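Crov588 (Cafeteriavirus, PDB 6NYR) is of unknown function but folds as a circular leucine-rich-repeat protein built from FNIP repeats. Local coordinates at residues L168-C173 with L190-N195; E151-I156 with F174-T179; K401-S406 with E422-N427; S406-E411 with G428-S433; N621-S626 with N643-T648. All blocks are in the same frame, centred on the assembly; numbering follows the deposited sequence.

Interaction 1: residues L168-C173 with L190-N195; sequences LSFGDC and LEFGRN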
# COMPACT_ATOMS: atom_id res chain seq x y z
N LEU A 168 -12.23 -24.66 -3.11
CA LEU A 168 -11.57 -25.60 -2.22
C LEU A 168 -10.11 -25.20 -2.07
O LEU A 168 -9.39 -25.06 -3.07
CB LEU A 168 -11.66 -27.03 -2.76
CG LEU A 168 -10.92 -28.11 -1.97
CD1 LEU A 168 -11.58 -28.29 -0.60
CD2 LEU A 168 -10.85 -29.42 -2.73
N SER A 169 -9.66 -25.04 -0.83
CA SER A 169 -8.28 -24.65 -0.54
C SER A 169 -7.74 -25.57 0.54
O SER A 169 -8.28 -25.63 1.65
CB SER A 169 -8.20 -23.19 -0.08
OG SER A 169 -8.81 -22.33 -1.01
N PHE A 170 -6.66 -26.29 0.22
CA PHE A 170 -5.98 -27.14 1.18
C PHE A 170 -4.89 -26.35 1.90
O PHE A 170 -4.35 -25.37 1.38
CB PHE A 170 -5.36 -28.34 0.48
CG PHE A 170 -6.36 -29.33 -0.03
CD1 PHE A 170 -6.89 -30.28 0.83
CD2 PHE A 170 -6.75 -29.33 -1.35
CE1 PHE A 170 -7.80 -31.21 0.37
CE2 PHE A 170 -7.67 -30.25 -1.81
CZ PHE A 170 -8.19 -31.19 -0.95
N GLY A 171 -4.55 -26.81 3.10
CA GLY A 171 -3.52 -26.19 3.90
C GLY A 171 -2.16 -26.84 3.70
O GLY A 171 -1.95 -27.67 2.81
N ASP A 172 -1.23 -26.48 4.59
CA ASP A 172 0.18 -26.80 4.38
C ASP A 172 0.43 -28.30 4.35
O ASP A 172 1.26 -28.79 3.57
CB ASP A 172 1.03 -26.16 5.47
CG ASP A 172 1.15 -24.66 5.31
OD1 ASP A 172 0.93 -24.16 4.19
OD2 ASP A 172 1.46 -23.98 6.31
N CYS A 173 -0.24 -29.05 5.22
CA CYS A 173 0.12 -30.44 5.45
C CYS A 173 -0.63 -31.41 4.55
O CYS A 173 -0.24 -32.58 4.46
CB CYS A 173 -0.12 -30.82 6.91
SG CYS A 173 1.03 -30.08 8.10
N LEU A 190 -9.43 -24.34 -7.27
CA LEU A 190 -8.75 -25.38 -6.50
C LEU A 190 -7.35 -24.88 -6.16
O LEU A 190 -6.59 -24.49 -7.05
CB LEU A 190 -8.67 -26.69 -7.28
CG LEU A 190 -7.94 -27.86 -6.61
CD1 LEU A 190 -8.51 -28.15 -5.23
CD2 LEU A 190 -7.99 -29.12 -7.48
N GLU A 191 -7.03 -24.87 -4.86
CA GLU A 191 -5.71 -24.48 -4.40
C GLU A 191 -5.14 -25.56 -3.49
O GLU A 191 -5.72 -25.88 -2.45
CB GLU A 191 -5.74 -23.15 -3.65
CG GLU A 191 -4.35 -22.72 -3.19
CD GLU A 191 -4.31 -21.32 -2.62
OE1 GLU A 191 -5.31 -20.59 -2.75
OE2 GLU A 191 -3.26 -20.95 -2.04
N PHE A 192 -3.99 -26.11 -3.89
CA PHE A 192 -3.23 -27.02 -3.04
C PHE A 192 -2.22 -26.24 -2.21
O PHE A 192 -1.77 -25.15 -2.58
CB PHE A 192 -2.51 -28.07 -3.87
CG PHE A 192 -3.42 -29.08 -4.49
CD1 PHE A 192 -4.01 -30.07 -3.71
CD2 PHE A 192 -3.70 -29.05 -5.85
CE1 PHE A 192 -4.85 -31.00 -4.28
CE2 PHE A 192 -4.54 -29.98 -6.42
CZ PHE A 192 -5.12 -30.95 -5.63
N GLY A 193 -1.85 -26.82 -1.07
CA GLY A 193 -0.96 -26.19 -0.13
C GLY A 193 0.47 -26.68 -0.25
O GLY A 193 0.85 -27.37 -1.20
N ARG A 194 1.27 -26.33 0.76
CA ARG A 194 2.71 -26.56 0.71
C ARG A 194 3.06 -27.98 0.27
O ARG A 194 3.80 -28.18 -0.70
CB ARG A 194 3.31 -26.29 2.10
CG ARG A 194 4.78 -25.92 2.11
CD ARG A 194 5.26 -25.69 3.54
NE ARG A 194 5.01 -26.89 4.35
CZ ARG A 194 5.18 -26.97 5.67
NH1 ARG A 194 5.61 -25.92 6.35
NH2 ARG A 194 4.92 -28.11 6.30
N ASN A 195 2.55 -28.97 0.99
CA ASN A 195 3.10 -30.32 0.92
C ASN A 195 2.42 -31.22 -0.11
O ASN A 195 2.82 -32.38 -0.24
CB ASN A 195 3.03 -30.99 2.30
CG ASN A 195 4.00 -30.38 3.28
OD1 ASN A 195 4.71 -29.42 2.96
ND2 ASN A 195 4.04 -30.92 4.49
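Phe170 and Phe192 lie side by side and point the same way, their planes 4° apart but slid so far that the rings barely overlap; CD2 of Phe170 meets CD1 of Phe192 at 3.7 Å. The same first torsion in both (chi1 -70°, CG anti to the carbonyl carbon) keeps the rings aligned. Leu168 and Leu190 repeat the pattern two residues earlier, Leu168 CD2 resting 3.7 Å from Leu190 CD1, and that same methyl of Leu190 reaches the edge of the Phe170 ring. Above this tight core the parallel strands are joined by Glu191 N to Leu168 O (3.0 Å) and by a nearly straight bond from Phe170 N to Glu191 O (2.9 Å). The opposite face is looser: Ser169 OG comes no nearer than 4.1 Å to Glu191 CB. At the loop end, Asn195 N donates to Asp172 O, and Asp172 lays its CB over one face of the Arg194 guanidinium while OD2 stays 4.6 Å from NH1, charges near without a salt bridge. Arg194 NE turns instead to Asn195 OD1 (2.9 Å). Phe148 extends the row beyond Phe170. Such ladders of leucines and phenylalanines beneath a parallel strand pair are characteristic of a leucine-rich-repeat solenoid.

Interaction 2: residues E151-I156 with F174-T179; sequences EFNQKI and FNQKIT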
# COMPACT_ATOMS: atom_id res chain seq x y z
N GLU A 151 -2.81 -28.20 9.50
CA GLU A 151 -2.45 -29.54 9.92
C GLU A 151 -3.27 -30.63 9.23
O GLU A 151 -2.93 -31.81 9.36
CB GLU A 151 -2.61 -29.68 11.44
CG GLU A 151 -1.61 -28.86 12.24
CD GLU A 151 -0.17 -29.18 11.87
OE1 GLU A 151 0.12 -30.35 11.57
OE2 GLU A 151 0.66 -28.24 11.87
N PHE A 152 -4.33 -30.27 8.51
CA PHE A 152 -5.19 -31.28 7.94
C PHE A 152 -4.43 -32.12 6.92
O PHE A 152 -3.88 -31.59 5.95
CB PHE A 152 -6.40 -30.65 7.28
CG PHE A 152 -7.34 -31.66 6.69
CD1 PHE A 152 -8.19 -32.38 7.51
CD2 PHE A 152 -7.37 -31.89 5.33
CE1 PHE A 152 -9.05 -33.32 6.98
CE2 PHE A 152 -8.23 -32.83 4.79
CZ PHE A 152 -9.08 -33.54 5.62
N ASN A 153 -4.42 -33.43 7.14
CA ASN A 153 -3.83 -34.36 6.19
C ASN A 153 -4.55 -35.70 6.30
O ASN A 153 -3.98 -36.72 6.68
CB ASN A 153 -2.32 -34.51 6.43
CG ASN A 153 -1.65 -35.30 5.33
OD1 ASN A 153 -2.21 -35.48 4.25
ND2 ASN A 153 -0.45 -35.79 5.61
N GLN A 154 -5.84 -35.71 5.97
CA GLN A 154 -6.64 -36.93 5.97
C GLN A 154 -7.19 -37.17 4.58
O GLN A 154 -7.38 -36.24 3.79
CB GLN A 154 -7.80 -36.84 6.98
CG GLN A 154 -7.35 -36.69 8.42
CD GLN A 154 -6.48 -37.84 8.89
OE1 GLN A 154 -6.71 -39.00 8.51
NE2 GLN A 154 -5.47 -37.54 9.69
N LYS A 155 -7.46 -38.44 4.27
CA LYS A 155 -7.95 -38.79 2.95
C LYS A 155 -9.32 -38.17 2.70
O LYS A 155 -10.13 -38.01 3.61
CB LYS A 155 -8.03 -40.31 2.79
CG LYS A 155 -6.67 -41.01 2.67
CD LYS A 155 -6.76 -42.49 3.05
CE LYS A 155 -5.40 -43.17 2.90
NZ LYS A 155 -5.39 -44.55 3.46
N ILE A 156 -9.56 -37.81 1.44
CA ILE A 156 -10.86 -37.35 0.97
C ILE A 156 -11.29 -38.32 -0.13
O ILE A 156 -10.62 -38.42 -1.17
CB ILE A 156 -10.83 -35.91 0.46
CG1 ILE A 156 -10.46 -34.95 1.59
CG2 ILE A 156 -12.18 -35.49 -0.12
CD1 ILE A 156 -9.05 -34.50 1.59
N PHE A 174 -1.70 -30.97 3.89
CA PHE A 174 -2.45 -31.90 3.06
C PHE A 174 -1.56 -32.49 1.98
O PHE A 174 -0.95 -31.75 1.19
CB PHE A 174 -3.65 -31.23 2.41
CG PHE A 174 -4.43 -32.16 1.53
CD1 PHE A 174 -5.26 -33.11 2.10
CD2 PHE A 174 -4.32 -32.12 0.15
CE1 PHE A 174 -5.97 -33.99 1.32
CE2 PHE A 174 -5.04 -33.00 -0.64
CZ PHE A 174 -5.86 -33.94 -0.05
N ASN A 175 -1.49 -33.82 1.93
CA ASN A 175 -0.73 -34.52 0.91
C ASN A 175 -1.30 -35.93 0.75
O ASN A 175 -0.61 -36.91 1.06
CB ASN A 175 0.75 -34.56 1.26
CG ASN A 175 1.60 -35.13 0.13
OD1 ASN A 175 1.19 -35.14 -1.03
ND2 ASN A 175 2.79 -35.60 0.47
N GLN A 176 -2.55 -36.03 0.31
CA GLN A 176 -3.17 -37.32 0.02
C GLN A 176 -3.60 -37.36 -1.44
O GLN A 176 -3.93 -36.34 -2.04
CB GLN A 176 -4.39 -37.58 0.92
CG GLN A 176 -4.09 -37.68 2.40
CD GLN A 176 -3.26 -38.90 2.75
OE1 GLN A 176 -3.37 -39.96 2.13
NE2 GLN A 176 -2.42 -38.76 3.77
N LYS A 177 -3.60 -38.57 -2.00
CA LYS A 177 -4.01 -38.76 -3.38
C LYS A 177 -5.45 -38.31 -3.57
O LYS A 177 -6.30 -38.47 -2.68
CB LYS A 177 -3.84 -40.23 -3.78
CG LYS A 177 -4.17 -40.55 -5.23
CD LYS A 177 -3.34 -39.72 -6.20
CE LYS A 177 -3.74 -39.99 -7.65
NZ LYS A 177 -3.14 -41.25 -8.19
N ILE A 178 -5.72 -37.74 -4.74
CA ILE A 178 -7.07 -37.36 -5.16
C ILE A 178 -7.41 -38.19 -6.39
O ILE A 178 -6.75 -38.06 -7.43
CB ILE A 178 -7.18 -35.86 -5.47
CG1 ILE A 178 -7.02 -35.06 -4.17
CG2 ILE A 178 -8.50 -35.55 -6.16
CD1 ILE A 178 -6.95 -33.57 -4.37
N THR A 179 -8.44 -39.03 -6.27
CA THR A 179 -8.78 -39.96 -7.34
C THR A 179 -10.05 -39.51 -8.07
O THR A 179 -10.60 -38.43 -7.83
CB THR A 179 -8.96 -41.38 -6.79
OG1 THR A 179 -10.08 -41.43 -5.90
CG2 THR A 179 -7.71 -41.85 -6.06
O HOH W 1 -9.35 -39.69 -3.39
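The Phe152 and Phe174 rings run side by side in the same direction, CE2 of Phe152 meeting CD1 of Phe174 obliquely at 4.0 Å. Each has a backbone nitrogen of its own segment over the centre of one face, Gln154 N above Phe152 and Gln176 N above Phe174. At the edges, Ile156 CD1 lies in the plane of Phe152, and Gln154 O lies in that of Phe174, 3.6 Å from CE1. Phe148 stacks on Phe152 and Phe170 on Phe174, so both rings belong to the apolar interior of the coil.

Outside the rings the contact turns polar. Asn153, its CG anti to the backbone N (chi1 -171°), carries OD1 across to Asn175 N at 2.9 Å; this donor stands well above the amide's carbonyl plane, 59° out of it. Gln176 folds back at chi2 (-67°) and adds a weak bond from NE2 to the same Asn153 OD1, the two side chains crossing at about a right angle. Gln176 OE1 rests 3.5 Å from Lys155 CG. The pattern recurs along the coil: Asn131 OD1 receives Asn153 N and Gln154 NE2, while Asn175 OD1 receives Asn197 N and Gln198 NE2. Water 1 ties Ile156 O (2.9 Å) to Thr179 N. The Asn153 oxygen thus gives a turn N-H of the next coil its acceptor, an asparagine ladder outside the strands.

Interaction 3: residues K401-S406 with E422-N427; sequences KVLPNS and ENVLPN
Leu403 faces Leu425 and Pro426 across the outer turns of two successive coils. Both leucines adopt the same shape: CG stands anti to the carbonyl carbon (chi1 -61° in Leu403, -57° in Leu425), and the extended second torsion then carries one methyl straight on. The two side chains consequently lie side by side and point the same way, CD1 of Leu403 meeting CD2 of Leu425 at 4.1 Å. The same CD1 also rests 3.6 Å from Val424 O and lies more loosely by CG1 of Val424.

Pro426 packs against the leucine's CB. Its ring, puckered with C-gamma endo, brings CD to 4.0 Å from Leu403 CB, while CG approaches Pro404 O at 3.3 Å. Next to it on the ring, CB packs on Asn405 CA at 3.8 Å. Asn405 turns its side chain away from the second turn, so its backbone does most of the touching. Beyond the pair, both Leu403 and Leu425 reach Leu410 of strand 409-411, and Leu425 goes on to Pro448.

No hydrogen bond crosses between 401-406 and 422-427. Proline lacks an N-H to offer, and the carbonyls of Pro404 and Val424 meet carbon atoms rather than donors from the other turn. Adhesion between these turns therefore rests on apolar contact and matching shape.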
# COMPACT_ATOMS: atom_id res chain seq x y z
N LYS A 401 19.66 15.92 -29.67
CA LYS A 401 18.51 15.25 -30.27
C LYS A 401 18.32 13.82 -29.76
O LYS A 401 17.86 12.95 -30.52
CB LYS A 401 18.64 15.25 -31.79
CG LYS A 401 17.99 16.46 -32.48
CD LYS A 401 18.76 17.74 -32.22
CE LYS A 401 17.83 18.91 -31.93
NZ LYS A 401 17.30 19.59 -33.14
N VAL A 402 18.63 13.57 -28.49
CA VAL A 402 18.53 12.23 -27.94
C VAL A 402 17.15 11.96 -27.36
O VAL A 402 16.51 10.96 -27.69
CB VAL A 402 19.64 12.02 -26.89
CG1 VAL A 402 19.53 10.63 -26.28
CG2 VAL A 402 21.01 12.26 -27.50
N LEU A 403 16.67 12.83 -26.48
CA LEU A 403 15.37 12.63 -25.85
C LEU A 403 14.26 13.02 -26.82
O LEU A 403 14.34 14.08 -27.45
CB LEU A 403 15.27 13.45 -24.57
CG LEU A 403 16.32 13.10 -23.51
CD1 LEU A 403 16.29 14.09 -22.35
CD2 LEU A 403 16.11 11.67 -23.00
N PRO A 404 13.23 12.19 -26.97
CA PRO A 404 12.16 12.51 -27.93
C PRO A 404 11.27 13.65 -27.45
O PRO A 404 11.10 13.88 -26.25
CB PRO A 404 11.37 11.20 -28.03
CG PRO A 404 11.58 10.54 -26.69
CD PRO A 404 12.99 10.92 -26.26
N ASN A 405 10.71 14.37 -28.42
CA ASN A 405 9.78 15.45 -28.11
C ASN A 405 8.56 14.98 -27.34
O ASN A 405 7.95 15.79 -26.64
CB ASN A 405 9.31 16.15 -29.40
CG ASN A 405 10.44 16.81 -30.16
OD1 ASN A 405 11.39 17.33 -29.57
ND2 ASN A 405 10.36 16.78 -31.49
N SER A 406 8.20 13.70 -27.43
CA SER A 406 7.00 13.22 -26.77
C SER A 406 7.19 13.00 -25.28
O SER A 406 6.20 12.75 -24.58
CB SER A 406 6.54 11.90 -27.41
OG SER A 406 7.60 10.95 -27.43
N GLU A 422 21.27 23.45 -23.19
CA GLU A 422 20.01 23.79 -23.84
C GLU A 422 19.73 22.83 -24.99
O GLU A 422 20.63 22.23 -25.59
CB GLU A 422 20.02 25.24 -24.31
CG GLU A 422 21.07 25.59 -25.33
CD GLU A 422 20.78 26.92 -26.00
OE1 GLU A 422 20.09 27.77 -25.39
OE2 GLU A 422 21.23 27.12 -27.15
N ASN A 423 18.45 22.69 -25.30
CA ASN A 423 17.95 21.75 -26.31
C ASN A 423 18.37 20.31 -26.06
O ASN A 423 18.55 19.53 -27.00
CB ASN A 423 18.40 22.18 -27.72
CG ASN A 423 17.68 23.41 -28.21
OD1 ASN A 423 18.18 24.53 -28.09
ND2 ASN A 423 16.49 23.22 -28.76
N VAL A 424 18.52 19.93 -24.80
CA VAL A 424 18.59 18.53 -24.42
C VAL A 424 17.22 18.04 -23.94
O VAL A 424 16.70 17.03 -24.42
CB VAL A 424 19.67 18.28 -23.35
CG1 VAL A 424 19.74 16.78 -23.01
CG2 VAL A 424 21.02 18.77 -23.83
N LEU A 425 16.63 18.77 -22.99
CA LEU A 425 15.33 18.41 -22.44
C LEU A 425 14.24 18.87 -23.39
O LEU A 425 14.21 20.05 -23.77
CB LEU A 425 15.16 19.03 -21.07
CG LEU A 425 16.24 18.66 -20.06
CD1 LEU A 425 16.13 19.55 -18.82
CD2 LEU A 425 16.16 17.19 -19.68
N PRO A 426 13.31 17.99 -23.78
CA PRO A 426 12.32 18.37 -24.80
C PRO A 426 11.27 19.32 -24.26
O PRO A 426 10.83 19.21 -23.11
CB PRO A 426 11.70 17.03 -25.20
CG PRO A 426 11.84 16.18 -23.97
CD PRO A 426 13.15 16.60 -23.33
N ASN A 427 10.88 20.28 -25.10
CA ASN A 427 9.68 21.06 -24.84
C ASN A 427 8.49 20.10 -24.78
O ASN A 427 8.25 19.34 -25.73
CB ASN A 427 9.46 22.11 -25.92
CG ASN A 427 10.45 23.25 -25.81
OD1 ASN A 427 10.62 23.85 -24.75
ND2 ASN A 427 11.12 23.56 -26.92

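Interaction 4: residues S406-E411 with G428-S433; sequences SLTYLE and GLVHLS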
# COMPACT_ATOMS: atom_id res chain seq x y z
N SER A 406 8.20 13.70 -27.43
CA SER A 406 7.00 13.22 -26.77
C SER A 406 7.19 13.00 -25.28
O SER A 406 6.20 12.75 -24.58
CB SER A 406 6.54 11.90 -27.41
OG SER A 406 7.60 10.95 -27.43
N LEU A 407 8.42 13.09 -24.77
CA LEU A 407 8.68 12.76 -23.38
C LEU A 407 8.01 13.74 -22.43
O LEU A 407 8.18 14.96 -22.56
CB LEU A 407 10.19 12.75 -23.10
CG LEU A 407 10.65 11.96 -21.88
CD1 LEU A 407 10.48 10.46 -22.11
CD2 LEU A 407 12.09 12.31 -21.53
N THR A 408 7.25 13.21 -21.47
CA THR A 408 6.67 14.03 -20.42
C THR A 408 7.27 13.75 -19.04
O THR A 408 7.18 14.61 -18.16
CB THR A 408 5.15 13.80 -20.33
OG1 THR A 408 4.89 12.42 -20.02
CG2 THR A 408 4.47 14.17 -21.64
N TYR A 409 7.89 12.59 -18.85
CA TYR A 409 8.38 12.18 -17.54
C TYR A 409 9.80 11.65 -17.68
O TYR A 409 10.02 10.63 -18.34
CB TYR A 409 7.47 11.10 -16.93
CG TYR A 409 7.91 10.60 -15.57
CD1 TYR A 409 8.95 9.67 -15.45
CD2 TYR A 409 7.29 11.03 -14.41
CE1 TYR A 409 9.36 9.22 -14.21
CE2 TYR A 409 7.68 10.57 -13.17
CZ TYR A 409 8.72 9.66 -13.08
OH TYR A 409 9.12 9.20 -11.85
N LEU A 410 10.76 12.33 -17.06
CA LEU A 410 12.14 11.89 -17.05
C LEU A 410 12.61 11.77 -15.60
O LEU A 410 12.55 12.73 -14.84
CB LEU A 410 13.04 12.86 -17.82
CG LEU A 410 14.52 12.46 -17.81
CD1 LEU A 410 14.67 11.04 -18.36
CD2 LEU A 410 15.35 13.44 -18.62
N GLU A 411 13.07 10.57 -15.24
CA GLU A 411 13.66 10.30 -13.94
C GLU A 411 15.10 9.86 -14.14
O GLU A 411 15.35 8.83 -14.78
CB GLU A 411 12.86 9.23 -13.20
CG GLU A 411 13.49 8.72 -11.92
CD GLU A 411 12.61 7.70 -11.21
OE1 GLU A 411 11.59 7.28 -11.80
OE2 GLU A 411 12.94 7.32 -10.07
N GLY A 428 7.76 20.13 -23.67
CA GLY A 428 6.73 19.15 -23.39
C GLY A 428 6.97 18.34 -22.13
O GLY A 428 6.02 17.74 -21.60
N LEU A 429 8.21 18.31 -21.64
CA LEU A 429 8.49 17.61 -20.39
C LEU A 429 7.70 18.23 -19.25
O LEU A 429 7.71 19.45 -19.06
CB LEU A 429 9.99 17.66 -20.09
CG LEU A 429 10.46 16.66 -19.03
CD1 LEU A 429 10.45 15.25 -19.63
CD2 LEU A 429 11.84 17.01 -18.50
N VAL A 430 7.02 17.38 -18.49
CA VAL A 430 6.19 17.81 -17.38
C VAL A 430 6.83 17.49 -16.03
O VAL A 430 6.79 18.30 -15.11
CB VAL A 430 4.79 17.17 -17.48
CG1 VAL A 430 3.92 17.57 -16.30
CG2 VAL A 430 4.12 17.57 -18.79
N HIS A 431 7.43 16.30 -15.91
CA HIS A 431 8.03 15.85 -14.66
C HIS A 431 9.52 15.58 -14.87
O HIS A 431 9.89 14.80 -15.75
CB HIS A 431 7.35 14.59 -14.13
CG HIS A 431 6.03 14.84 -13.47
ND1 HIS A 431 4.86 14.99 -14.19
CD2 HIS A 431 5.69 14.95 -12.17
CE1 HIS A 431 3.86 15.20 -13.35
NE2 HIS A 431 4.34 15.19 -12.12
N LEU A 432 10.35 16.23 -14.07
CA LEU A 432 11.79 16.03 -14.11
C LEU A 432 12.30 15.76 -12.70
O LEU A 432 12.03 16.54 -11.79
CB LEU A 432 12.51 17.24 -14.71
CG LEU A 432 14.03 17.14 -14.75
CD1 LEU A 432 14.45 15.84 -15.43
CD2 LEU A 432 14.65 18.33 -15.44
N SER A 433 13.03 14.67 -12.54
CA SER A 433 13.47 14.22 -11.22
C SER A 433 14.94 13.85 -11.31
O SER A 433 15.33 12.99 -12.11
CB SER A 433 12.64 13.03 -10.75
OG SER A 433 12.97 12.67 -9.42
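Strands 409-411 and 431-433 run parallel, their axes 3° apart and 4.9 Å from each other at closest approach. The ladder opens with a fork: Thr408 O accepts from both Val430 N and His431 N, each at 2.8 Å. Leu410 N then gives a nearly straight bond to His431 O (2.9 Å), and Ser433 N returns a more bent bond to Leu410 O (3.0 Å). Three residues ahead of His431, Gly428 takes a positive phi of 119°, a backbone shape that suits glycine. This pairing is one rung of the leucine-rich-repeat solenoid, whose short parallel strands line the inner side of the ring.

Leucines occupy the buried face. Leu410 and Leu432 lie side by side, CB of the first 4.1 Å from CD1 of the second. Leu429 leans back with CG anti to its nitrogen (chi1 -165°), which brings its CD1 against both Leu407 CD2, 3.9 Å away, and Leu410 CB. Tyr409 and His431 share the opposite face; Tyr409 CD2 touches His431 CB at 3.6 Å, while the imidazole leads off toward His453. The tyrosine ring stacks on His387, and its hydroxyl donates to Glu411 OE1 from above the carboxylate plane.

Interaction 5: residues N621-S626 with N643-T648; sequences NVLPCS and NVLPDT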
# COMPACT_ATOMS: atom_id res chain seq x y z
N ASN A 621 -11.00 32.26 28.36
CA ASN A 621 -10.89 33.10 27.18
C ASN A 621 -9.53 32.99 26.51
O ASN A 621 -9.10 33.91 25.80
CB ASN A 621 -11.20 34.57 27.51
CG ASN A 621 -12.61 34.76 28.04
OD1 ASN A 621 -13.58 34.60 27.31
ND2 ASN A 621 -12.72 35.12 29.31
N VAL A 622 -8.84 31.88 26.73
CA VAL A 622 -7.58 31.58 26.07
C VAL A 622 -7.78 30.70 24.85
O VAL A 622 -7.21 30.94 23.79
CB VAL A 622 -6.60 30.94 27.09
CG1 VAL A 622 -5.37 30.42 26.38
CG2 VAL A 622 -6.23 31.94 28.18
N LEU A 623 -8.59 29.66 24.99
CA LEU A 623 -8.81 28.72 23.89
C LEU A 623 -9.77 29.32 22.86
O LEU A 623 -10.70 30.04 23.23
CB LEU A 623 -9.38 27.41 24.43
CG LEU A 623 -8.41 26.57 25.26
CD1 LEU A 623 -9.05 25.26 25.69
CD2 LEU A 623 -7.12 26.30 24.51
N PRO A 624 -9.55 29.04 21.58
CA PRO A 624 -10.41 29.65 20.54
C PRO A 624 -11.87 29.25 20.68
O PRO A 624 -12.20 28.11 21.03
CB PRO A 624 -9.81 29.12 19.23
CG PRO A 624 -8.38 28.81 19.57
CD PRO A 624 -8.42 28.30 21.00
N CYS A 625 -12.76 30.20 20.37
CA CYS A 625 -14.19 30.00 20.49
C CYS A 625 -14.78 29.06 19.44
O CYS A 625 -15.94 28.66 19.59
CB CYS A 625 -14.93 31.34 20.39
SG CYS A 625 -14.46 32.56 21.63
N SER A 626 -14.04 28.74 18.39
CA SER A 626 -14.51 27.79 17.39
C SER A 626 -13.89 26.42 17.54
O SER A 626 -14.19 25.52 16.74
CB SER A 626 -14.23 28.30 15.97
OG SER A 626 -15.17 29.28 15.58
N ASN A 643 -15.33 25.72 32.63
CA ASN A 643 -15.45 27.11 32.19
C ASN A 643 -14.28 27.57 31.33
O ASN A 643 -14.28 28.72 30.88
CB ASN A 643 -15.58 28.04 33.40
CG ASN A 643 -14.40 27.92 34.36
OD1 ASN A 643 -13.41 27.25 34.07
ND2 ASN A 643 -14.50 28.59 35.51
N VAL A 644 -13.29 26.71 31.09
CA VAL A 644 -12.10 27.05 30.33
C VAL A 644 -12.21 26.47 28.92
O VAL A 644 -11.61 26.98 27.98
CB VAL A 644 -10.84 26.54 31.05
CG1 VAL A 644 -9.72 26.27 30.07
CG2 VAL A 644 -10.40 27.53 32.12
N LEU A 645 -12.96 25.40 28.79
CA LEU A 645 -13.13 24.72 27.50
C LEU A 645 -14.25 25.37 26.71
O LEU A 645 -15.32 25.66 27.27
CB LEU A 645 -13.44 23.25 27.71
CG LEU A 645 -12.35 22.45 28.43
CD1 LEU A 645 -12.86 21.08 28.83
CD2 LEU A 645 -11.11 22.31 27.55
N PRO A 646 -14.06 25.66 25.42
CA PRO A 646 -15.15 26.24 24.63
C PRO A 646 -16.27 25.25 24.39
O PRO A 646 -16.07 24.03 24.32
CB PRO A 646 -14.46 26.64 23.31
CG PRO A 646 -13.26 25.74 23.22
CD PRO A 646 -12.80 25.54 24.65
N ASP A 647 -17.48 25.79 24.25
CA ASP A 647 -18.68 24.97 24.08
C ASP A 647 -18.66 24.20 22.77
O ASP A 647 -19.36 23.18 22.66
CB ASP A 647 -19.92 25.86 24.15
CG ASP A 647 -20.11 26.49 25.51
OD1 ASP A 647 -19.79 25.83 26.53
OD2 ASP A 647 -20.56 27.65 25.57
N THR A 648 -17.89 24.64 21.79
CA THR A 648 -17.83 23.93 20.51
C THR A 648 -17.05 22.63 20.60
O THR A 648 -17.15 21.81 19.68
CB THR A 648 -17.18 24.82 19.44
OG1 THR A 648 -16.01 25.46 19.98
CG2 THR A 648 -18.16 25.87 18.94
O HOH W 2 -9.74 28.91 27.34
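Apolar contact carries most of this junction, with Leu623 crossing Pro646 at about a right angle. With CG anti to the carbonyl carbon (chi1 -69°), Leu623 brings CD1 to 3.9 Å from Pro646 CD and 4.1 Å from Leu645 CD2. The proline CG lies 3.4 Å from Pro624 O, a carbonyl meeting carbon.

Polar contacts are fewer, and no direct hydrogen bond joins 621-626 to 643-648. Water 2 bridges them instead: it accepts from Leu623 N at 2.7 Å and donates to Val644 O at 2.8 Å, linking backbone groups that do not bond directly. Thr648 has OG1 between its backbone N and carbonyl carbon (chi1 45°), which places the hydroxyl 3.2 Å from Cys625 O; its hydrogen-bond partner, however, is Leu627 O, just beyond the first turn. The Cys625 side chain points away from the second turn and lies about 3 Å from a glycerol, probably left by the crystallisation liquor. Asp647 N is hydrogen-bonded to a glycerol.

Matching Val-Leu-Pro turns, stacked on the outer side of neighbouring coils, recur through this FNIP-type leucine-rich-repeat solenoid, here within its last FNIP repeat.

In the fold
All five contacts join equivalent positions about 22 residues apart, each pairing one coil of the solenoid with the next. Interactions 1 and 2 are neighbours, centres 9 Å apart, and their segments alternate along the chain; interactions 3 and 4 do likewise at 10 Å, sharing Ser406. In each pair the strand contact (1 or 4) lies nearer the chain's centre, and the loop contact (2 or 3) farther out. Interaction 5 comes last in sequence, about 61 Å from interaction 1 and 50 Å from interaction 4, centre to centre. Interactions 1 and 4 lie on opposite sides of the chain's centre, so the same coil-to-coil packing, repeated round the circumference, builds the circular protein.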